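PDB 3GIR: aminomethyltransferase from Bartonella henselae, which belongs to the family of T-protein-like aminomethyltransferases, with a folate-binding-type domain followed by a C-terminal beta-barrel domain. Local coordinates for residues Ala51-Leu63 with Ser241-Ser253. Numbering follows the deposited sequence. Where two conformers were deposited one is given.
With NA (sodium ion), chain B.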
ATOM      1  N   ALA A  51      17.516  -5.518  -1.917  1.00 17.67           N
ATOM      2  CA  ALA A  51      16.582  -5.829  -2.986  1.00 17.76           C
ATOM      3  C   ALA A  51      15.175  -5.850  -2.484  1.00 18.19           C
ATOM      4  O   ALA A  51      14.855  -6.450  -1.445  1.00 21.78           O
ATOM      5  CB  ALA A  51      16.877  -7.231  -3.571  1.00 18.37           C
ATOM      6  N   PHE A  52      14.310  -5.169  -3.228  1.00 19.15           N
ATOM      7  CA  PHE A  52      12.849  -5.247  -3.039  1.00 19.61           C
ATOM      8  C   PHE A  52      12.193  -5.078  -4.360  1.00 20.02           C
ATOM      9  O   PHE A  52      12.425  -4.102  -5.072  1.00 19.84           O
ATOM     10  CB  PHE A  52      12.349  -4.152  -2.093  1.00 19.99           C
ATOM     11  CG  PHE A  52      10.875  -4.196  -1.918  1.00 20.59           C
ATOM     12  CD1 PHE A  52      10.300  -5.229  -1.203  1.00 26.96           C
ATOM     13  CD2 PHE A  52      10.083  -3.267  -2.514  1.00 21.76           C
ATOM     14  CE1 PHE A  52       8.938  -5.307  -1.044  1.00 31.00           C
ATOM     15  CE2 PHE A  52       8.686  -3.340  -2.354  1.00 24.63           C
ATOM     16  CZ  PHE A  52       8.135  -4.352  -1.617  1.00 28.20           C
ATOM     17  N   ALA A  53      11.334  -6.050  -4.678  1.00 20.97           N
ATOM     18  CA  ALA A  53      10.521  -6.029  -5.909  1.00 21.30           C
ATOM     19  C   ALA A  53      11.312  -5.739  -7.126  1.00 21.77           C
ATOM     20  O   ALA A  53      10.855  -5.088  -8.066  1.00 23.55           O
ATOM     21  CB  ALA A  53       9.303  -4.988  -5.763  1.00 21.34           C
ATOM     22  N   GLY A  54      12.560  -6.223  -7.159  1.00 20.70           N
ATOM     23  CA  GLY A  54      13.445  -6.022  -8.283  1.00 21.36           C
ATOM     24  C   GLY A  54      14.250  -4.739  -8.373  1.00 21.12           C
ATOM     25  O   GLY A  54      14.967  -4.519  -9.359  1.00 23.24           O
ATOM     26  N   TRP A  55      14.136  -3.914  -7.311  1.00 18.82           N
ATOM     27  CA  TRP A  55      14.840  -2.683  -7.169  1.00 18.10           C
ATOM     28  C   TRP A  55      15.851  -2.709  -6.042  1.00 17.28           C
ATOM     29  O   TRP A  55      15.645  -3.390  -5.073  1.00 19.03           O
ATOM     30  CB  TRP A  55      13.862  -1.534  -6.798  1.00 18.37           C
ATOM     31  CG  TRP A  55      12.889  -1.209  -7.945  1.00 17.48           C
ATOM     32  CD1 TRP A  55      11.834  -1.915  -8.301  1.00 17.83           C
ATOM     33  CD2 TRP A  55      12.938  -0.063  -8.801  1.00 18.47           C
ATOM     34  NE1 TRP A  55      11.171  -1.294  -9.368  1.00 19.64           N
ATOM     35  CE2 TRP A  55      11.851  -0.164  -9.695  1.00 19.14           C
ATOM     36  CE3 TRP A  55      13.780   1.030  -8.892  1.00 18.24           C
ATOM     37  CZ2 TRP A  55      11.557   0.845 -10.650  1.00 19.69           C
ATOM     38  CZ3 TRP A  55      13.512   2.023  -9.841  1.00 23.09           C
ATOM     39  CH2 TRP A  55      12.414   1.902 -10.708  1.00 22.44           C
ATOM     40  N   ARG A  56      16.912  -1.942  -6.198  1.00 17.26           N
ATOM     41  CA  ARG A  56      17.879  -1.683  -5.121  1.00 17.22           C
ATOM     42  C   ARG A  56      17.325  -0.479  -4.291  1.00 17.04           C
ATOM     43  O   ARG A  56      17.348   0.693  -4.733  1.00 19.10           O
ATOM     44  CB  ARG A  56      19.302  -1.440  -5.617  1.00 18.64           C
ATOM     45  CG  ARG A  56      20.269  -1.044  -4.470  1.00 19.30           C
ATOM     46  CD  ARG A  56      21.745  -1.011  -4.840  1.00 22.91           C
ATOM     47  NE  ARG A  56      22.207  -2.328  -5.132  1.00 21.60           N
ATOM     48  CZ  ARG A  56      22.323  -2.883  -6.333  1.00 27.92           C
ATOM     49  NH1 ARG A  56      22.048  -2.192  -7.443  1.00 25.58           N
ATOM     50  NH2 ARG A  56      22.737  -4.147  -6.429  1.00 29.00           N
ATOM     51  N   MET A  57      16.882  -0.778  -3.096  1.00 16.49           N
ATOM     52  CA  MET A  57      16.159   0.232  -2.270  1.00 15.99           C
ATOM     53  C   MET A  57      16.902   0.544  -0.991  1.00 15.61           C
ATOM     54  O   MET A  57      17.552  -0.368  -0.438  1.00 16.19           O
ATOM     55  CB  MET A  57      14.753  -0.255  -1.927  1.00 15.84           C
ATOM     56  CG  MET A  57      13.840  -0.499  -3.098  1.00 16.96           C
ATOM     57  SD  MET A  57      13.480   0.995  -4.024  1.00 18.84           S
ATOM     58  CE  MET A  57      12.290   1.813  -2.899  1.00 17.00           C
ATOM     59  N   PRO A  58      16.758   1.747  -0.467  1.00 15.38           N
ATOM     60  CA  PRO A  58      17.350   2.042   0.829  1.00 16.04           C
ATOM     61  C   PRO A  58      16.517   1.377   1.911  1.00 17.25           C
ATOM     62  O   PRO A  58      15.340   1.724   2.132  1.00 17.82           O
ATOM     63  CB  PRO A  58      17.332   3.600   0.865  1.00 15.13           C
ATOM     64  CG  PRO A  58      16.250   4.004  -0.125  1.00 18.98           C
ATOM     65  CD  PRO A  58      16.163   2.939  -1.103  1.00 16.38           C
ATOM     66  N   LEU A  59      17.095   0.390   2.597  1.00 16.50           N
ATOM     67  CA  LEU A  59      16.367  -0.284   3.705  1.00 16.49           C
ATOM     68  C   LEU A  59      16.376   0.512   4.998  1.00 16.60           C
ATOM     69  O   LEU A  59      15.404   0.489   5.763  1.00 17.53           O
ATOM     70  CB  LEU A  59      16.985  -1.668   4.002  1.00 15.96           C
ATOM     71  CG  LEU A  59      17.041  -2.588   2.783  1.00 19.26           C
ATOM     72  CD1 LEU A  59      17.575  -4.003   3.216  1.00 21.61           C
ATOM     73  CD2 LEU A  59      15.699  -2.721   1.989  1.00 18.78           C
ATOM     74  N   THR A  60      17.494   1.196   5.256  1.00 16.45           N
ATOM     75  CA  THR A  60      17.641   2.013   6.439  0.50 17.02           C
ATOM     76  C   THR A  60      18.743   3.029   6.198  1.00 17.17           C
ATOM     77  O   THR A  60      19.469   2.911   5.203  1.00 17.44           O
ATOM     78  CB  THR A  60      17.878   1.150   7.682  0.50 17.80           C
ATOM     79  OG1 THR A  60      17.890   1.962   8.871  0.50 21.25           O
ATOM     80  CG2 THR A  60      19.161   0.352   7.584  0.50 19.33           C
ATOM     81  N   TYR A  61      18.713   4.059   7.038  1.00 17.41           N
ATOM     82  CA  TYR A  61      19.686   5.140   7.020  1.00 17.06           C
ATOM     83  C   TYR A  61      20.417   5.141   8.354  1.00 18.36           C
ATOM     84  O   TYR A  61      20.106   4.363   9.277  1.00 19.52           O
ATOM     85  CB  TYR A  61      18.971   6.429   6.750  1.00 17.65           C
ATOM     86  CG  TYR A  61      18.356   6.503   5.376  1.00 15.77           C
ATOM     87  CD1 TYR A  61      19.010   7.100   4.304  1.00 16.47           C
ATOM     88  CD2 TYR A  61      17.088   6.001   5.172  1.00 14.91           C
ATOM     89  CE1 TYR A  61      18.387   7.228   3.078  1.00 16.79           C
ATOM     90  CE2 TYR A  61      16.472   6.096   3.943  1.00 14.05           C
ATOM     91  CZ  TYR A  61      17.097   6.738   2.910  1.00 16.30           C
ATOM     92  OH  TYR A  61      16.451   6.801   1.676  1.00 16.28           O
ATOM     93  N   PRO A  62      21.431   5.994   8.487  1.00 18.01           N
ATOM     94  CA  PRO A  62      22.113   6.017   9.800  1.00 17.98           C
ATOM     95  C   PRO A  62      21.215   6.316  10.988  1.00 20.03           C
ATOM     96  O   PRO A  62      21.461   5.766  12.091  1.00 21.62           O
ATOM     97  CB  PRO A  62      23.232   7.052   9.578  1.00 20.14           C
ATOM     98  CG  PRO A  62      23.475   6.957   8.119  1.00 19.18           C
ATOM     99  CD  PRO A  62      22.094   6.829   7.486  1.00 17.95           C
ATOM    100  N   LEU A  63      20.113   7.041  10.782  1.00 19.92           N
ATOM    101  CA  LEU A  63      19.168   7.281  11.865  1.00 20.60           C
ATOM    102  C   LEU A  63      18.633   5.939  12.446  1.00 20.93           C
ATOM    103  O   LEU A  63      18.568   5.764  13.679  1.00 22.08           O
ATOM    104  CB  LEU A  63      18.011   8.144  11.393  1.00 20.69           C
ATOM    105  CG  LEU A  63      16.936   8.528  12.369  1.00 20.49           C
ATOM    106  CD1 LEU A  63      17.578   9.203  13.626  1.00 22.54           C
ATOM    107  CD2 LEU A  63      15.851   9.398  11.695  1.00 21.05           C
ATOM    108  N   SER A 241      14.098  21.103   8.827  1.00 22.05           N
ATOM    109  CA  SER A 241      14.637  20.408   9.996  1.00 22.20           C
ATOM    110  C   SER A 241      13.659  19.344  10.569  1.00 20.97           C
ATOM    111  O   SER A 241      14.068  18.508  11.357  1.00 22.18           O
ATOM    112  CB  SER A 241      15.031  21.443  11.076  1.00 23.73           C
ATOM    113  OG  SER A 241      13.818  22.038  11.534  1.00 25.03           O
ATOM    114  N   ARG A 242      12.410  19.366  10.136  1.00 19.86           N
ATOM    115  CA  ARG A 242      11.397  18.387  10.575  1.00 19.49           C
ATOM    116  C   ARG A 242      11.464  17.069   9.737  1.00 19.68           C
ATOM    117  O   ARG A 242      10.786  16.126  10.140  1.00 19.67           O
ATOM    118  CB  ARG A 242      10.010  18.943  10.537  1.00 21.22           C
ATOM    119  CG  ARG A 242       9.865  20.165  11.480  1.00 20.11           C
ATOM    120  CD  ARG A 242       8.664  20.936  11.207  1.00 21.75           C
ATOM    121  NE  ARG A 242       8.771  21.689   9.963  1.00 20.59           N
ATOM    122  CZ  ARG A 242       7.953  22.694   9.628  1.00 22.48           C
ATOM    123  NH1 ARG A 242       6.893  23.044  10.391  1.00 23.90           N
ATOM    124  NH2 ARG A 242       8.173  23.315   8.506  1.00 23.14           N
ATOM    125  N   VAL A 243      12.248  17.077   8.649  1.00 18.23           N
ATOM    126  CA  VAL A 243      12.203  15.993   7.650  1.00 17.23           C
ATOM    127  C   VAL A 243      13.486  15.157   7.701  1.00 18.31           C
ATOM    128  O   VAL A 243      14.600  15.679   7.704  1.00 17.96           O
ATOM    129  CB  VAL A 243      12.048  16.570   6.243  1.00 17.30           C
ATOM    130  CG1 VAL A 243      11.970  15.518   5.155  1.00 17.10           C
ATOM    131  CG2 VAL A 243      10.733  17.381   6.144  1.00 18.74           C
ATOM    132  N   GLU A 244      13.280  13.835   7.723  1.00 17.41           N
ATOM    133  CA  GLU A 244      14.369  12.890   7.498  1.00 17.84           C
ATOM    134  C   GLU A 244      13.947  11.872   6.487  1.00 16.51           C
ATOM    135  O   GLU A 244      12.770  11.533   6.403  1.00 16.90           O
ATOM    136  CB  GLU A 244      14.747  12.178   8.787  1.00 16.89           C
ATOM    137  CG  GLU A 244      15.171  13.106   9.957  1.00 18.44           C
ATOM    138  CD  GLU A 244      16.554  13.768   9.764  1.00 25.57           C
ATOM    139  OE1 GLU A 244      17.311  13.436   8.844  1.00 29.37           O
ATOM    140  OE2 GLU A 244      16.911  14.679  10.555  1.00 26.57           O
ATOM    141  N   TRP A 245      14.907  11.291   5.789  1.00 17.29           N
ATOM    142  CA  TRP A 245      14.649  10.107   4.969  1.00 16.87           C
ATOM    143  C   TRP A 245      14.318   8.881   5.857  1.00 16.48           C
ATOM    144  O   TRP A 245      14.890   8.709   6.960  1.00 15.84           O
ATOM    145  CB  TRP A 245      15.891   9.694   4.226  1.00 17.22           C
ATOM    146  CG  TRP A 245      16.291  10.451   3.004  1.00 17.33           C
ATOM    147  CD1 TRP A 245      17.492  11.108   2.867  1.00 16.74           C
ATOM    148  CD2 TRP A 245      15.604  10.589   1.758  1.00 16.52           C
ATOM    149  NE1 TRP A 245      17.586  11.646   1.630  1.00 18.31           N
ATOM    150  CE2 TRP A 245      16.445  11.346   0.908  1.00 17.28           C
ATOM    151  CE3 TRP A 245      14.382  10.168   1.271  1.00 16.46           C
ATOM    152  CZ2 TRP A 245      16.103  11.658  -0.414  1.00 18.67           C
ATOM    153  CZ3 TRP A 245      14.025  10.501  -0.006  1.00 15.58           C
ATOM    154  CH2 TRP A 245      14.892  11.252  -0.856  1.00 17.78           C
ATOM    155  N   VAL A 246      13.307   8.122   5.395  1.00 14.02           N
ATOM    156  CA  VAL A 246      12.875   6.904   6.049  1.00 13.93           C
ATOM    157  C   VAL A 246      13.069   5.750   5.037  1.00 13.52           C
ATOM    158  O   VAL A 246      12.632   5.839   3.890  1.00 14.72           O
ATOM    159  CB  VAL A 246      11.460   7.072   6.527  1.00 14.38           C
ATOM    160  CG1 VAL A 246      10.999   5.800   7.257  1.00 14.65           C
ATOM    161  CG2 VAL A 246      11.417   8.251   7.471  1.00 14.35           C
ATOM    162  N   GLY A 247      13.654   4.652   5.477  1.00 14.36           N
ATOM    163  CA  GLY A 247      13.932   3.480   4.667  1.00 15.84           C
ATOM    164  C   GLY A 247      12.802   2.484   4.622  1.00 15.04           C
ATOM    165  O   GLY A 247      11.788   2.626   5.311  1.00 15.83           O
ATOM    166  N   LEU A 248      12.961   1.484   3.773  1.00 16.15           N
ATOM    167  CA  LEU A 248      11.903   0.477   3.591  1.00 16.04           C
ATOM    168  C   LEU A 248      11.590  -0.301   4.842  1.00 16.25           C
ATOM    169  O   LEU A 248      10.428  -0.741   5.010  1.00 16.81           O
ATOM    170  CB  LEU A 248      12.326  -0.494   2.471  1.00 18.32           C
ATOM    171  CG  LEU A 248      12.045  -0.022   1.036  1.00 22.31           C
ATOM    172  CD1 LEU A 248      12.146  -1.300   0.176  1.00 25.75           C
ATOM    173  CD2 LEU A 248      10.790   0.934   0.599  1.00 21.43           C
ATOM    174  N   ALA A 249      12.581  -0.531   5.732  1.00 16.71           N
ATOM    175  CA  ALA A 249      12.314  -1.275   6.975  1.00 15.98           C
ATOM    176  C   ALA A 249      11.296  -0.553   7.846  1.00 16.52           C
ATOM    177  O   ALA A 249      10.311  -1.160   8.276  1.00 17.00           O
ATOM    178  CB  ALA A 249      13.587  -1.702   7.724  1.00 18.71           C
ATOM    179  N   ALA A 250      11.506   0.741   8.020  1.00 15.71           N
ATOM    180  CA  ALA A 250      10.585   1.540   8.778  1.00 15.86           C
ATOM    181  C   ALA A 250       9.276   1.726   8.021  1.00 15.71           C
ATOM    182  O   ALA A 250       8.219   1.837   8.642  1.00 16.73           O
ATOM    183  CB  ALA A 250      11.237   2.892   9.174  1.00 15.84           C
ATOM    184  N   ARG A 251       9.345   1.895   6.684  1.00 14.20           N
ATOM    185  CA  ARG A 251       8.101   1.905   5.904  1.00 14.46           C
ATOM    186  C   ARG A 251       7.234   0.680   6.229  1.00 15.13           C
ATOM    187  O   ARG A 251       6.017   0.774   6.358  1.00 15.29           O
ATOM    188  CB  ARG A 251       8.384   1.986   4.411  1.00 15.71           C
ATOM    189  CG  ARG A 251       7.224   1.817   3.493  1.00 14.61           C
ATOM    190  CD  ARG A 251       7.596   2.204   2.120  1.00 17.53           C
ATOM    191  NE  ARG A 251       6.733   1.726   1.044  1.00 17.14           N
ATOM    192  CZ  ARG A 251       5.742   2.419   0.522  1.00 20.66           C
ATOM    193  NH1 ARG A 251       5.401   3.587   1.028  1.00 19.90           N
ATOM    194  NH2 ARG A 251       5.078   1.906  -0.527  1.00 22.91           N
ATOM    195  N   ASP A 252       7.886  -0.474   6.284  1.00 14.62           N
ATOM    196  CA  ASP A 252       7.179  -1.698   6.627  1.00 15.11           C
ATOM    197  C   ASP A 252       6.585  -1.726   8.062  1.00 16.20           C
ATOM    198  O   ASP A 252       5.461  -2.165   8.224  1.00 16.17           O
ATOM    199  CB  ASP A 252       8.115  -2.929   6.381  1.00 14.73           C
ATOM    200  CG  ASP A 252       7.317  -4.211   6.274  1.00 18.91           C
ATOM    201  OD1 ASP A 252       6.401  -4.280   5.433  1.00 20.98           O
ATOM    202  OD2 ASP A 252       7.539  -5.090   7.156  1.00 23.84           O
ATOM    203  N   SER A 253       7.321  -1.289   9.086  1.00 15.61           N
ATOM    204  CA  SER A 253       6.819  -1.282  10.439  1.00 16.32           C
ATOM    205  C   SER A 253       5.676  -0.295  10.580  1.00 16.47           C
ATOM    206  O   SER A 253       4.648  -0.533  11.290  1.00 18.22           O
ATOM    207  CB  SER A 253       7.915  -1.068  11.485  1.00 18.31           C
ATOM    208  OG  SER A 253       8.705   0.089  11.216  1.00 18.07           O
TER
HETATM  209 NA    NA B 373      15.915  17.630   7.452  1.00 20.80          NA
HETATM  210  O   HOH W   1      14.194   1.826   7.787  1.00 18.87           O
HETATM  211  O   HOH W   2      13.520   6.496   1.277  1.00 16.29           O
HETATM  212  O   HOH W   3      16.330  17.343   9.881  1.00 24.69           O
HETATM  213  O   HOH W   4      17.805  16.193   7.315  1.00 30.59           O
HETATM  214  O   HOH W   5      17.524  19.527   7.749  1.00 25.48           O
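Leu59 O takes two donors: Ala249 N in the first turn of helix 248-257, at 3.0 Å, in the carbonyl plane and on a lone pair, and a water 2.7 Å away that in turn accepts from Ala250 N. One residue earlier, Pro58 O takes a nearly straight bond from Leu248 N (2.9 Å, 166°). The strand thus supplies acceptors to amides of the first helical turn, which have no carbonyl partner within the helix. The backbones are close here, and CA of Gly247, the N-cap, makes a CA-H...O contact with Leu59 O at 3.5 Å. Leu248 carries the apolar half: its CD1 lodges against Met57 CB (3.5 Å) and Phe52 CB, while CD2 meets the Met57 methyl, brought round by bends at chi2 and chi3. Farther along, Tyr61 turns CG beside its backbone N (chi1 -66°), which brings one ring face over Trp245 CB, a CH-pi contact of 3.6 Å to the ring centroid. The two aromatic planes are nearly parallel (4°) but slid apart. Gly247 N lies at the tyrosine edge, and a water joins Tyr61 OH to Val246 O. Glu68 of helix 65-74 ties the two segments together, OE2 accepting from Tyr61 N and OE1 from Gly247 N. Strand 55-60, between strands 34-35 and 48-52, packs its end against the link from strand 243-245, whose Val243 O binds sodium, into helix 248-257.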